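Local coordinates for Rx protein (Solanum tuberosum, PDB 4M70) that probably helps the plant recognise pathogens and trigger the hypersensitive response as a whole NB-LRR resistance protein, of which this is the coiled-coil domain, at residues Cys26-Phe31 and Trp94-Val99. Sequence-based numbering, arbitrary orientation.
Sequences CDLQPF and WEIFFV
Phe97, on helix 86-119, reaches into the bend between helices 4-24 and 29-42 and meets Cys26, Leu28 and Phe31 in a buried apolar contact in the four-helix bundle of the coiled-coil (CC) domain. Its CG is anti to its own carbonyl carbon (chi1 -69°), and the ring extends from the helix toward the connecting loop. The Leu28 side chain crosses that of Phe97 at about a right angle, with Leu28 CD2 3.7 Å from Phe97 CE1. The other branch of Leu28 turns to Ile96, with CD1 3.9 Å from Ile96 CG2, and the leucine thus bridges two successive residues of the helix. Beyond it, Ile17 and Met21 of helix 4-24 continue this apolar cluster. The Phe31 and Phe97 rings meet rim to rim, Phe31 CE1 being 4.0 Å from Phe97 CD1, without a face-to-face stack. From the loop, Cys26 CB comes within 4.3 Å of Phe97 CZ. Cys26 SG sits 5.2 Å from the centroid of the Phe97 ring, an oblique sulfur-aromatic contact. The carbonyl of Asp27, centre of an inverse gamma turn, places its O at the ring edge, 3.8 Å from Phe97 CE1. Phe97 also packs on an apolar side chain from a chain of another protein bound beside it. Dispersion therefore dominates the join, with a probable weak electrostatic contribution where the partly positive ring edge faces the Asp27 oxygen.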
loop_
_atom_site.group_PDB
_atom_site.type_symbol
_atom_site.label_atom_id
_atom_site.label_comp_id
_atom_site.label_asym_id
_atom_site.label_seq_id
_atom_site.Cartn_x
_atom_site.Cartn_y
_atom_site.Cartn_z
ATOM N N CYS A 26 -2.467 2.972 -14.379
ATOM C CA CYS A 26 -1.872 1.790 -13.765
ATOM C C CYS A 26 -2.931 0.817 -13.281
ATOM O O CYS A 26 -4.045 1.213 -12.925
ATOM C CB CYS A 26 -0.975 2.174 -12.584
ATOM S SG CYS A 26 0.517 3.100 -12.988
ATOM N N ASP A 27 -2.565 -0.462 -13.264
ATOM C CA ASP A 27 -3.471 -1.503 -12.815
ATOM C C ASP A 27 -3.311 -1.648 -11.316
ATOM O O ASP A 27 -2.484 -2.423 -10.837
ATOM C CB ASP A 27 -3.144 -2.825 -13.512
ATOM C CG ASP A 27 -4.079 -3.944 -13.110
ATOM O OD1 ASP A 27 -5.257 -3.662 -12.800
ATOM O OD2 ASP A 27 -3.626 -5.107 -13.089
ATOM N N LEU A 28 -4.096 -0.874 -10.575
ATOM C CA LEU A 28 -3.997 -0.869 -9.125
ATOM C C LEU A 28 -5.248 -1.462 -8.479
ATOM O O LEU A 28 -5.339 -1.548 -7.254
ATOM C CB LEU A 28 -3.777 0.564 -8.633
ATOM C CG LEU A 28 -2.609 1.302 -9.301
ATOM C CD1 LEU A 28 -2.479 2.749 -8.807
ATOM C CD2 LEU A 28 -1.310 0.553 -9.072
ATOM N N GLN A 29 -6.205 -1.876 -9.304
ATOM C CA GLN A 29 -7.456 -2.443 -8.797
ATOM C C GLN A 29 -7.289 -3.640 -7.839
ATOM O O GLN A 29 -8.074 -3.776 -6.905
ATOM C CB GLN A 29 -8.431 -2.768 -9.937
ATOM C CG GLN A 29 -9.859 -3.078 -9.471
ATOM C CD GLN A 29 -10.557 -1.889 -8.821
ATOM O OE1 GLN A 29 -10.179 -0.735 -9.029
ATOM N NE2 GLN A 29 -11.582 -2.174 -8.024
ATOM N N PRO A 30 -6.291 -4.521 -8.072
ATOM C CA PRO A 30 -6.101 -5.580 -7.069
ATOM C C PRO A 30 -5.787 -5.038 -5.674
ATOM O O PRO A 30 -6.295 -5.576 -4.680
ATOM C CB PRO A 30 -4.895 -6.363 -7.611
ATOM C CG PRO A 30 -4.265 -5.474 -8.643
ATOM C CD PRO A 30 -5.414 -4.734 -9.238
ATOM N N PHE A 31 -4.977 -3.982 -5.605
ATOM C CA PHE A 31 -4.681 -3.338 -4.331
ATOM C C PHE A 31 -5.960 -2.795 -3.715
ATOM O O PHE A 31 -6.209 -2.967 -2.522
ATOM C CB PHE A 31 -3.691 -2.185 -4.509
ATOM C CG PHE A 31 -2.327 -2.605 -4.976
ATOM C CD1 PHE A 31 -1.880 -2.264 -6.241
ATOM C CD2 PHE A 31 -1.489 -3.333 -4.147
ATOM C CE1 PHE A 31 -0.618 -2.638 -6.669
ATOM C CE2 PHE A 31 -0.228 -3.710 -4.564
ATOM C CZ PHE A 31 0.209 -3.363 -5.829
ATOM N N TRP A 94 6.656 1.988 -10.961
ATOM C CA TRP A 94 7.284 0.977 -10.127
ATOM C C TRP A 94 7.219 1.401 -8.676
ATOM O O TRP A 94 6.957 0.585 -7.782
ATOM C CB TRP A 94 8.745 0.785 -10.544
ATOM C CG TRP A 94 9.456 -0.346 -9.847
ATOM C CD1 TRP A 94 9.685 -1.600 -10.341
ATOM C CD2 TRP A 94 10.022 -0.325 -8.526
ATOM N NE1 TRP A 94 10.365 -2.354 -9.411
ATOM C CE2 TRP A 94 10.582 -1.596 -8.293
ATOM C CE3 TRP A 94 10.110 0.645 -7.523
ATOM C CZ2 TRP A 94 11.220 -1.917 -7.093
ATOM C CZ3 TRP A 94 10.743 0.320 -6.335
ATOM C CH2 TRP A 94 11.288 -0.950 -6.131
ATOM N N GLU A 95 7.473 2.682 -8.442
ATOM C CA GLU A 95 7.449 3.202 -7.089
ATOM C C GLU A 95 6.045 3.072 -6.485
ATOM O O GLU A 95 5.890 2.695 -5.311
ATOM C CB GLU A 95 7.928 4.651 -7.062
ATOM C CG GLU A 95 8.268 5.116 -5.670
ATOM C CD GLU A 95 9.476 4.384 -5.118
ATOM O OE1 GLU A 95 10.357 4.009 -5.922
ATOM O OE2 GLU A 95 9.545 4.179 -3.887
ATOM N N ILE A 96 5.026 3.375 -7.290
ATOM C CA ILE A 96 3.639 3.194 -6.847
ATOM C C ILE A 96 3.327 1.741 -6.466
ATOM O O ILE A 96 2.762 1.473 -5.393
ATOM C CB ILE A 96 2.623 3.673 -7.909
ATOM C CG1 ILE A 96 2.729 5.188 -8.109
ATOM C CG2 ILE A 96 1.194 3.332 -7.500
ATOM C CD1 ILE A 96 1.876 5.699 -9.244
ATOM N N PHE A 97 3.697 0.815 -7.349
ATOM C CA PHE A 97 3.449 -0.610 -7.114
ATOM C C PHE A 97 4.120 -1.082 -5.829
ATOM O O PHE A 97 3.501 -1.737 -4.983
ATOM C CB PHE A 97 3.960 -1.465 -8.268
ATOM C CG PHE A 97 3.189 -1.293 -9.534
ATOM C CD1 PHE A 97 1.867 -1.700 -9.629
ATOM C CD2 PHE A 97 3.819 -0.800 -10.665
ATOM C CE1 PHE A 97 1.166 -1.546 -10.816
ATOM C CE2 PHE A 97 3.132 -0.653 -11.855
ATOM C CZ PHE A 97 1.804 -1.026 -11.932
ATOM N N PHE A 98 5.392 -0.724 -5.691
ATOM C CA PHE A 98 6.200 -1.146 -4.558
ATOM C C PHE A 98 5.644 -0.625 -3.242
ATOM O O PHE A 98 5.521 -1.378 -2.260
ATOM C CB PHE A 98 7.646 -0.690 -4.746
ATOM C CG PHE A 98 8.566 -1.098 -3.632
ATOM C CD1 PHE A 98 8.858 -0.218 -2.602
ATOM C CD2 PHE A 98 9.135 -2.363 -3.611
ATOM C CE1 PHE A 98 9.705 -0.588 -1.571
ATOM C CE2 PHE A 98 9.988 -2.736 -2.589
ATOM C CZ PHE A 98 10.268 -1.852 -1.565
ATOM N N VAL A 99 5.307 0.664 -3.218
ATOM C CA VAL A 99 4.772 1.241 -1.993
ATOM C C VAL A 99 3.421 0.618 -1.636
ATOM O O VAL A 99 3.165 0.322 -0.463
ATOM C CB VAL A 99 4.696 2.794 -2.040
ATOM C CG1 VAL A 99 3.648 3.270 -3.027
ATOM C CG2 VAL A 99 4.409 3.351 -0.662
#